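Membrane lipoprotein family protein (Aeropyrum pernix, PDB 4PEV) probably captures adenosine, which is bound in its cleft, as the solute-binding component of an ABC transporter at the cell membrane. Local coordinates at residues 240-243 / 244-248; 258-261 / 262-265; 344-348 / 349-353; 360-363 / 364-368. One frame throughout, in Å; residues are numbered along the deposited sequence.

Interaction 1: 240-243 / 244-248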
loop_
_atom_site.group_PDB
_atom_site.type_symbol
_atom_site.label_atom_id
_atom_site.label_comp_id
_atom_site.label_asym_id
_atom_site.label_seq_id
_atom_site.Cartn_x
_atom_site.Cartn_y
_atom_site.Cartn_z
ATOM N N ALA C 240 13.740 2.473 -11.317
ATOM C CA ALA C 240 13.987 3.735 -10.613
ATOM C C ALA C 240 15.169 4.496 -11.172
ATOM O O ALA C 240 15.106 5.710 -11.270
ATOM C CB ALA C 240 14.191 3.495 -9.129
ATOM N N GLU C 241 16.244 3.796 -11.531
ATOM C CA GLU C 241 17.435 4.451 -12.095
ATOM C C GLU C 241 17.158 5.127 -13.428
ATOM O O GLU C 241 17.704 6.194 -13.710
ATOM C CB GLU C 241 18.556 3.447 -12.306
ATOM C CG GLU C 241 19.272 3.021 -11.045
ATOM C CD GLU C 241 20.100 1.761 -11.248
ATOM O OE1 GLU C 241 20.156 1.233 -12.388
ATOM O OE2 GLU C 241 20.687 1.286 -10.251
ATOM N N GLN C 242 16.342 4.481 -14.260
ATOM C CA GLN C 242 15.872 5.090 -15.497
ATOM C C GLN C 242 15.119 6.357 -15.185
ATOM O O GLN C 242 15.435 7.410 -15.740
ATOM C CB GLN C 242 14.974 4.143 -16.291
ATOM C CG GLN C 242 15.595 3.694 -17.603
ATOM C CD GLN C 242 15.120 2.320 -18.041
ATOM O OE1 GLN C 242 14.575 2.153 -19.139
ATOM N NE2 GLN C 242 15.326 1.322 -17.184
HETATM N N MSE C 243 14.152 6.256 -14.273
HETATM C CA MSE C 243 13.323 7.404 -13.872
HETATM C C MSE C 243 14.096 8.589 -13.345
HETATM O O MSE C 243 13.736 9.730 -13.593
HETATM C CB MSE C 243 12.301 6.946 -12.843
HETATM C CG MSE C 243 11.019 6.551 -13.555
HETATM SE SE MSE C 243 10.023 5.227 -12.492
HETATM C CE MSE C 243 9.159 6.363 -11.133
ATOM N N LEU C 244 15.168 8.330 -12.615
ATOM C CA LEU C 244 16.047 9.387 -12.146
ATOM C C LEU C 244 16.567 10.214 -13.297
ATOM O O LEU C 244 16.651 11.429 -13.193
ATOM C CB LEU C 244 17.212 8.796 -11.353
ATOM C CG LEU C 244 16.845 8.587 -9.879
ATOM C CD1 LEU C 244 17.576 7.417 -9.234
ATOM C CD2 LEU C 244 17.083 9.884 -9.119
ATOM N N GLN C 245 16.884 9.552 -14.403
ATOM C CA GLN C 245 17.440 10.219 -15.573
ATOM C C GLN C 245 16.413 10.879 -16.471
ATOM O O GLN C 245 16.796 11.594 -17.385
ATOM C CB GLN C 245 18.253 9.232 -16.373
ATOM C CG GLN C 245 19.474 8.786 -15.597
ATOM C CD GLN C 245 20.257 7.729 -16.323
ATOM O OE1 GLN C 245 20.044 7.485 -17.510
ATOM N NE2 GLN C 245 21.171 7.094 -15.618
ATOM N N GLN C 246 15.127 10.617 -16.216
ATOM C CA GLN C 246 14.007 11.375 -16.800
ATOM C C GLN C 246 13.478 12.468 -15.821
ATOM O O GLN C 246 12.340 12.946 -15.950
ATOM C CB GLN C 246 12.865 10.414 -17.155
ATOM C CG GLN C 246 13.247 9.234 -18.046
ATOM C CD GLN C 246 12.327 8.019 -17.858
ATOM O OE1 GLN C 246 11.284 8.089 -17.194
ATOM N NE2 GLN C 246 12.729 6.892 -18.434
ATOM N N GLY C 247 14.291 12.825 -14.820
ATOM C CA GLY C 247 13.966 13.895 -13.876
ATOM C C GLY C 247 13.033 13.580 -12.712
ATOM O O GLY C 247 12.620 14.503 -11.992
ATOM N N VAL C 248 12.687 12.307 -12.498
ATOM C CA VAL C 248 11.860 11.961 -11.341
ATOM C C VAL C 248 12.722 12.091 -10.101
ATOM O O VAL C 248 13.826 11.566 -10.058
ATOM C CB VAL C 248 11.295 10.538 -11.390
ATOM C CG1 VAL C 248 10.455 10.269 -10.150
ATOM C CG2 VAL C 248 10.444 10.337 -12.631
#
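A Schellman motif closes helix 233-245, and its outer bond joins Val248 to Met243: Val248 N donates to Met243 O at 3.0 Å, with an N-H...O angle of 154°. The inner bond runs from Gly247 N to Leu244 O at 3.2 Å. Gly247 takes up the positive phi (81°) that turns the chain back over the last helical turn. The hydrophobic contact that goes with such a turn is made by Met243 (a selenomethionine) and Val248, where CG2 of Val248 lies 3.9 Å from CB of Met243 and reaches its CG as well. With CG1 of Val248 anti to the backbone N (chi1 180°), it is CG2 that sits against Met243. One turn earlier the helix is still regular, Leu244 N bonding to Ala240 O at 2.9 Å. The bonds to Gln242 O from Gln245 N and Gln246 N are weak, consistent with the helix coming to its end. Gln246 lays its extended chain back over Gln242 O, its OE1 4.0 Å from CG of Met243. Met243 and Val248 continue onto Thr225 and Val223 of strand 222-226. The turn delivers the chain into strand 248-254, the helix-to-strand step of an alternating alpha/beta domain.

Interaction 2: 258-261 / 262-265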
loop_
_atom_site.group_PDB
_atom_site.type_symbol
_atom_site.label_atom_id
_atom_site.label_comp_id
_atom_site.label_asym_id
_atom_site.label_seq_id
_atom_site.Cartn_x
_atom_site.Cartn_y
_atom_site.Cartn_z
ATOM N N THR C 258 9.175 -5.295 -4.577
ATOM C CA THR C 258 9.820 -4.715 -5.742
ATOM C C THR C 258 10.377 -3.338 -5.441
ATOM O O THR C 258 11.488 -3.022 -5.840
ATOM C CB THR C 258 8.868 -4.612 -6.960
ATOM O OG1 THR C 258 8.256 -5.883 -7.217
ATOM C CG2 THR C 258 9.624 -4.166 -8.215
ATOM N N HIS C 259 9.632 -2.511 -4.720
ATOM C CA HIS C 259 10.106 -1.140 -4.504
ATOM C C HIS C 259 11.095 -1.001 -3.362
ATOM O O HIS C 259 11.412 0.115 -2.988
ATOM C CB HIS C 259 8.964 -0.128 -4.378
ATOM C CG HIS C 259 8.197 -0.210 -3.104
ATOM N ND1 HIS C 259 7.028 -0.917 -2.998
ATOM C CD2 HIS C 259 8.395 0.367 -1.897
ATOM C CE1 HIS C 259 6.538 -0.784 -1.778
ATOM N NE2 HIS C 259 7.349 -0.012 -1.087
ATOM N N VAL C 260 11.586 -2.107 -2.803
ATOM C CA VAL C 260 12.756 -2.006 -1.945
ATOM C C VAL C 260 13.944 -1.668 -2.832
ATOM O O VAL C 260 14.818 -0.918 -2.429
ATOM C CB VAL C 260 13.024 -3.274 -1.127
ATOM C CG1 VAL C 260 14.429 -3.241 -0.519
ATOM C CG2 VAL C 260 11.973 -3.410 -0.034
ATOM N N GLY C 261 13.967 -2.199 -4.050
ATOM C CA GLY C 261 14.961 -1.790 -5.036
ATOM C C GLY C 261 14.846 -0.311 -5.325
ATOM O O GLY C 261 15.843 0.389 -5.447
HETATM N N MSE C 262 13.625 0.178 -5.436
HETATM C CA MSE C 262 13.423 1.602 -5.621
HETATM C C MSE C 262 14.127 2.378 -4.534
HETATM O O MSE C 262 14.849 3.319 -4.823
HETATM C CB MSE C 262 11.927 1.883 -5.600
HETATM C CG MSE C 262 11.599 3.306 -5.998
HETATM SE SE MSE C 262 9.788 3.708 -5.343
HETATM C CE MSE C 262 10.150 3.993 -3.420
ATOM N N PHE C 263 13.919 1.981 -3.279
ATOM C CA PHE C 263 14.548 2.631 -2.136
ATOM C C PHE C 263 16.044 2.666 -2.305
ATOM O O PHE C 263 16.684 3.684 -2.028
ATOM C CB PHE C 263 14.285 1.881 -0.839
ATOM C CG PHE C 263 12.882 1.983 -0.325
ATOM C CD1 PHE C 263 12.076 3.074 -0.611
ATOM C CD2 PHE C 263 12.391 0.996 0.526
ATOM C CE1 PHE C 263 10.789 3.146 -0.096
ATOM C CE2 PHE C 263 11.115 1.071 1.055
ATOM C CZ PHE C 263 10.308 2.143 0.740
ATOM N N ASN C 264 16.607 1.548 -2.740
ATOM C CA ASN C 264 18.044 1.469 -2.908
ATOM C C ASN C 264 18.555 2.347 -4.033
ATOM O O ASN C 264 19.651 2.854 -3.949
ATOM C CB ASN C 264 18.485 0.028 -3.075
ATOM C CG ASN C 264 18.238 -0.791 -1.826
ATOM O OD1 ASN C 264 18.322 -0.298 -0.705
ATOM N ND2 ASN C 264 17.931 -2.052 -2.019
ATOM N N ALA C 265 17.749 2.558 -5.061
ATOM C CA ALA C 265 18.130 3.424 -6.168
ATOM C C ALA C 265 18.210 4.897 -5.739
ATOM O O ALA C 265 19.109 5.641 -6.184
ATOM C CB ALA C 265 17.146 3.260 -7.313
#
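This is a buried contact along the first turns of helix 258-271, at the adenosine pocket, and its chief side-chain feature is an offset edge-to-face pair between His259 and Phe263. The ring centroids lie 5.3 Å apart with planes at 89°, and the imidazole turns its edge to the phenyl face. CD2 of His259 comes 3.7 Å from CZ of Phe263, which lies in the plane of the imidazole. A chi1 of 72° sets CG of His259 between its own backbone N and carbonyl carbon, and the two side chains then run side by side in the same direction. His259 O accepts a 3.1 Å bond from Phe263 N; the same oxygen lies over one face of the ring toward its rim, 3.6 Å from CG of Phe263, as a packing contact. The imidazole is held at both nitrogens, by Ala255 N at ND1 and, weakly, by Gln285 OE1 at NE2, which fixes its rotation while the residue touches the bound adenosine. The helix is the crossover of a beta-alpha-beta unit between strands 248-254 and 277-282, and His259, near its N-terminal end, lies at the adenosine pocket. In Met262 (a selenomethionine), CG anti to the backbone N (chi1 -171°) carries SE to 4.0 Å from CB of His259. Further along, Asn264 N bonds to Val260 O and Ala265 N to Gly261 O. The Asn264 amide runs alongside Val260, ND2 4.0 Å from CG1, while its OD1 is hydrogen-bonded to Tyr288 OH.

Interaction 3: 344-348 / 349-353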
loop_
_atom_site.group_PDB
_atom_site.type_symbol
_atom_site.label_atom_id
_atom_site.label_comp_id
_atom_site.label_asym_id
_atom_site.label_seq_id
_atom_site.Cartn_x
_atom_site.Cartn_y
_atom_site.Cartn_z
ATOM N N GLU C 344 10.947 0.021 16.068
ATOM C CA GLU C 344 11.110 -0.930 17.185
ATOM C C GLU C 344 11.078 -2.369 16.664
ATOM O O GLU C 344 11.943 -3.170 16.993
ATOM C CB GLU C 344 10.013 -0.734 18.259
ATOM C CG GLU C 344 10.158 0.555 19.092
ATOM C CD GLU C 344 8.891 0.998 19.855
ATOM O OE1 GLU C 344 7.918 0.211 19.968
ATOM O OE2 GLU C 344 8.880 2.151 20.369
ATOM N N ILE C 345 10.088 -2.697 15.845
ATOM C CA ILE C 345 10.033 -4.019 15.229
ATOM C C ILE C 345 11.347 -4.405 14.520
ATOM O O ILE C 345 11.897 -5.472 14.780
ATOM C CB ILE C 345 8.850 -4.115 14.239
ATOM C CG1 ILE C 345 7.554 -4.264 15.015
ATOM C CG2 ILE C 345 9.012 -5.291 13.282
ATOM C CD1 ILE C 345 6.321 -3.951 14.201
ATOM N N ALA C 346 11.833 -3.545 13.627
ATOM C CA ALA C 346 13.044 -3.825 12.844
ATOM C C ALA C 346 14.291 -3.805 13.722
ATOM O O ALA C 346 15.266 -4.494 13.439
ATOM C CB ALA C 346 13.196 -2.834 11.693
ATOM N N ALA C 347 14.264 -3.010 14.785
ATOM C CA ALA C 347 15.343 -3.043 15.764
ATOM C C ALA C 347 15.386 -4.435 16.365
ATOM O O ALA C 347 16.338 -5.178 16.140
ATOM C CB ALA C 347 15.147 -1.984 16.843
ATOM N N GLU C 348 14.333 -4.814 17.080
ATOM C CA GLU C 348 14.289 -6.143 17.694
ATOM C C GLU C 348 14.257 -7.325 16.694
ATOM O O GLU C 348 14.394 -8.479 17.104
ATOM C CB GLU C 348 13.201 -6.237 18.794
ATOM C CG GLU C 348 11.747 -5.956 18.420
ATOM C CD GLU C 348 10.897 -5.478 19.606
ATOM O OE1 GLU C 348 11.449 -4.828 20.527
ATOM O OE2 GLU C 348 9.669 -5.742 19.615
ATOM N N THR C 349 14.127 -7.041 15.400
ATOM C CA THR C 349 14.340 -8.045 14.343
ATOM C C THR C 349 15.790 -8.102 13.845
ATOM O O THR C 349 16.146 -8.965 13.048
ATOM C CB THR C 349 13.436 -7.749 13.137
ATOM O OG1 THR C 349 12.075 -7.926 13.526
ATOM C CG2 THR C 349 13.719 -8.681 11.986
ATOM N N GLY C 350 16.621 -7.168 14.292
ATOM C CA GLY C 350 17.969 -7.036 13.761
ATOM C C GLY C 350 18.071 -6.694 12.275
ATOM O O GLY C 350 19.131 -6.874 11.677
ATOM N N GLN C 351 17.001 -6.195 11.664
ATOM C CA GLN C 351 17.110 -5.719 10.279
ATOM C C GLN C 351 16.998 -4.177 10.132
ATOM O O GLN C 351 16.745 -3.662 9.048
ATOM C CB GLN C 351 16.148 -6.488 9.361
ATOM C CG GLN C 351 14.677 -6.238 9.598
ATOM C CD GLN C 351 13.793 -7.009 8.621
ATOM O OE1 GLN C 351 14.128 -7.174 7.442
ATOM N NE2 GLN C 351 12.647 -7.461 9.103
ATOM N N LEU C 352 17.238 -3.459 11.229
ATOM C CA LEU C 352 17.378 -2.019 11.202
ATOM C C LEU C 352 18.835 -1.690 10.903
ATOM O O LEU C 352 19.724 -2.328 11.457
ATOM C CB LEU C 352 17.007 -1.445 12.561
ATOM C CG LEU C 352 17.030 0.084 12.698
ATOM C CD1 LEU C 352 15.870 0.759 11.967
ATOM C CD2 LEU C 352 16.993 0.436 14.170
ATOM N N PRO C 353 19.099 -0.686 10.047
ATOM C CA PRO C 353 20.497 -0.411 9.698
ATOM C C PRO C 353 21.395 -0.018 10.869
ATOM O O PRO C 353 20.918 0.438 11.918
ATOM C CB PRO C 353 20.394 0.745 8.695
ATOM C CG PRO C 353 19.040 0.590 8.093
ATOM C CD PRO C 353 18.174 0.116 9.226
#
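Thr349 turns back on Ile345: its OG1 donates to Ile345 O at 2.8 Å, and its backbone N reaches the same oxygen in a weak bond. The hydroxyl approaches from above the carbonyl plane, 44° out of it. Chi1 of -66° places OG1 beside the Thr349 backbone N, where both donors can reach the one carbonyl oxygen. The two side chains run side by side, with CG2 of Ile345 4.0 Å from OG1 of Thr349. Next in the turn, Gly350 N bonds to Ala347 O at 2.7 Å, and Gln351 N makes a weak bond to Ala346 O. Gly350, with phi 62°, leaves the helical path and reverses the chain in a Schellman motif. That reversal folds Leu352 back onto the helix end. Its CB lies 4.1 Å from CB of Ala346, and its CD2 is equally far from CB of Ala347. Trp287, from a loop, packs on both Ala346 and Leu352, and Gln351 rests on Leu67 of another loop. The turn thus ends helix 336-348 and starts the connection that leads to helix 358-372.

Interaction 4: 360-363 / 364-368; sequences KVVE and IVMSQ
Lys360 and Ile364 meet one turn apart within the continuous alpha-helix 358-372, where four i to i+4 backbone bonds join residues 360-363 to 364-367. The straightest is Met366 N to Val362 O, 3.0 Å with an N-H...O angle of 172°. Ser367 N to Glu363 O has the same length but is more bent, at 141°. Ile364 N to Lys360 O and Val365 N to Val361 O, both 3.2 Å, complete the set. Apolar contacts follow the same spacing on two sides of the helix. On the buried side, Met366 (a selenomethionine) runs alongside Val362, and both side chains lean toward helix 336-348: Met366 touches Glu336 and Ile339, Val362 touches Arg340. Val361 and Val365 pack on Pro290, with Val361 also on Ile339. On the solvent side the aliphatic part of Lys360 crosses Ile364. Its chain, anti to the backbone N at CG (chi1 -175°) but bent further out, sets CD 4.0 Å from CG1 of Ile364. Among charged groups, the Glu363 carboxylate lies close to that of Glu359, a like-charge proximity that may raise the affinity of one of them for a proton. In the Val362-Met366 pair, CG1 of Val362 lies 3.9 Å from CG of Met366.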
loop_
_atom_site.group_PDB
_atom_site.type_symbol
_atom_site.label_atom_id
_atom_site.label_comp_id
_atom_site.label_asym_id
_atom_site.label_seq_id
_atom_site.Cartn_x
_atom_site.Cartn_y
_atom_site.Cartn_z
ATOM N N LYS C 360 16.240 7.658 17.070
ATOM C CA LYS C 360 16.998 8.386 16.054
ATOM C C LYS C 360 16.286 8.390 14.686
ATOM O O LYS C 360 16.352 9.370 13.959
ATOM C CB LYS C 360 18.438 7.849 15.962
ATOM C CG LYS C 360 19.390 8.591 15.019
ATOM C CD LYS C 360 19.322 10.125 15.132
ATOM C CE LYS C 360 20.468 10.754 15.922
ATOM N NZ LYS C 360 21.653 11.024 15.052
ATOM N N VAL C 361 15.580 7.315 14.348
ATOM C CA VAL C 361 14.824 7.265 13.091
ATOM C C VAL C 361 13.753 8.349 13.042
ATOM O O VAL C 361 13.579 8.989 12.021
ATOM C CB VAL C 361 14.159 5.888 12.858
ATOM C CG1 VAL C 361 13.055 5.965 11.801
ATOM C CG2 VAL C 361 15.197 4.850 12.451
ATOM N N VAL C 362 13.034 8.554 14.136
ATOM C CA VAL C 362 11.994 9.574 14.163
ATOM C C VAL C 362 12.592 10.975 14.048
ATOM O O VAL C 362 12.110 11.796 13.267
ATOM C CB VAL C 362 11.150 9.506 15.443
ATOM C CG1 VAL C 362 10.073 10.584 15.437
ATOM C CG2 VAL C 362 10.490 8.151 15.569
ATOM N N GLU C 363 13.642 11.253 14.819
ATOM C CA GLU C 363 14.275 12.580 14.774
ATOM C C GLU C 363 14.638 12.976 13.345
ATOM O O GLU C 363 14.393 14.112 12.928
ATOM C CB GLU C 363 15.522 12.637 15.658
ATOM C CG GLU C 363 15.221 12.659 17.152
ATOM C CD GLU C 363 16.450 12.358 18.005
ATOM O OE1 GLU C 363 17.596 12.431 17.481
ATOM O OE2 GLU C 363 16.266 12.033 19.203
ATOM N N ILE C 364 15.193 12.024 12.597
ATOM C CA ILE C 364 15.651 12.291 11.245
ATOM C C ILE C 364 14.510 12.516 10.267
ATOM O O ILE C 364 14.617 13.367 9.404
ATOM C CB ILE C 364 16.546 11.167 10.692
ATOM C CG1 ILE C 364 17.798 10.990 11.561
ATOM C CG2 ILE C 364 16.938 11.470 9.244
ATOM C CD1 ILE C 364 18.689 9.851 11.119
ATOM N N VAL C 365 13.425 11.769 10.376
ATOM C CA VAL C 365 12.331 11.957 9.433
ATOM C C VAL C 365 11.682 13.316 9.678
ATOM O O VAL C 365 11.403 14.057 8.735
ATOM C CB VAL C 365 11.257 10.854 9.527
ATOM C CG1 VAL C 365 10.122 11.137 8.552
ATOM C CG2 VAL C 365 11.850 9.477 9.260
HETATM N N MSE C 366 11.457 13.647 10.947
HETATM C CA MSE C 366 10.789 14.896 11.318
HETATM C C MSE C 366 11.636 16.062 10.923
HETATM O O MSE C 366 11.122 17.140 10.610
HETATM C CB MSE C 366 10.558 14.980 12.822
HETATM C CG MSE C 366 9.614 13.908 13.363
HETATM SE SE MSE C 366 7.889 13.884 12.397
HETATM C CE MSE C 366 7.405 11.977 12.517
ATOM N N SER C 367 12.945 15.858 10.937
ATOM C CA SER C 367 13.880 16.869 10.498
ATOM C C SER C 367 13.649 17.175 9.032
ATOM O O SER C 367 13.576 18.334 8.660
ATOM C CB SER C 367 15.310 16.379 10.717
ATOM O OG SER C 367 16.247 17.384 10.433
ATOM N N GLN C 368 13.491 16.133 8.219
ATOM C CA GLN C 368 13.345 16.269 6.749
ATOM C C GLN C 368 11.962 16.758 6.291
ATOM O O GLN C 368 11.833 17.401 5.250
ATOM C CB GLN C 368 13.644 14.933 6.066
ATOM C CG GLN C 368 15.049 14.399 6.323
ATOM C CD GLN C 368 16.081 14.981 5.377
ATOM O OE1 GLN C 368 16.482 16.134 5.494
ATOM N NE2 GLN C 368 16.505 14.183 4.425
#

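How the interactions relate
Interactions 1 and 2 belong to neighbouring helices, 233-245 and 258-271, which pack directly: CB of Ala240 is 3.5 Å from CB of Ala265, and CD1 of Leu244 lies 3.8 Å from Ala265 O. Interaction 2 touches the ligand, the His259 side chain being about 4 Å from adenosine, whereas the Met243 side chain of interaction 1 is about 14 Å from it. Interactions 3 and 4 form a second pair, at the end of helix 336-348 with its following loop and on helix 358-372, joined where CD1 of Leu352 meets CG2 of Val361 at 4.2 Å. The two pairs do not touch; the closest approach between them is about 9 Å between nearest atoms, from interaction 2 to interaction 3.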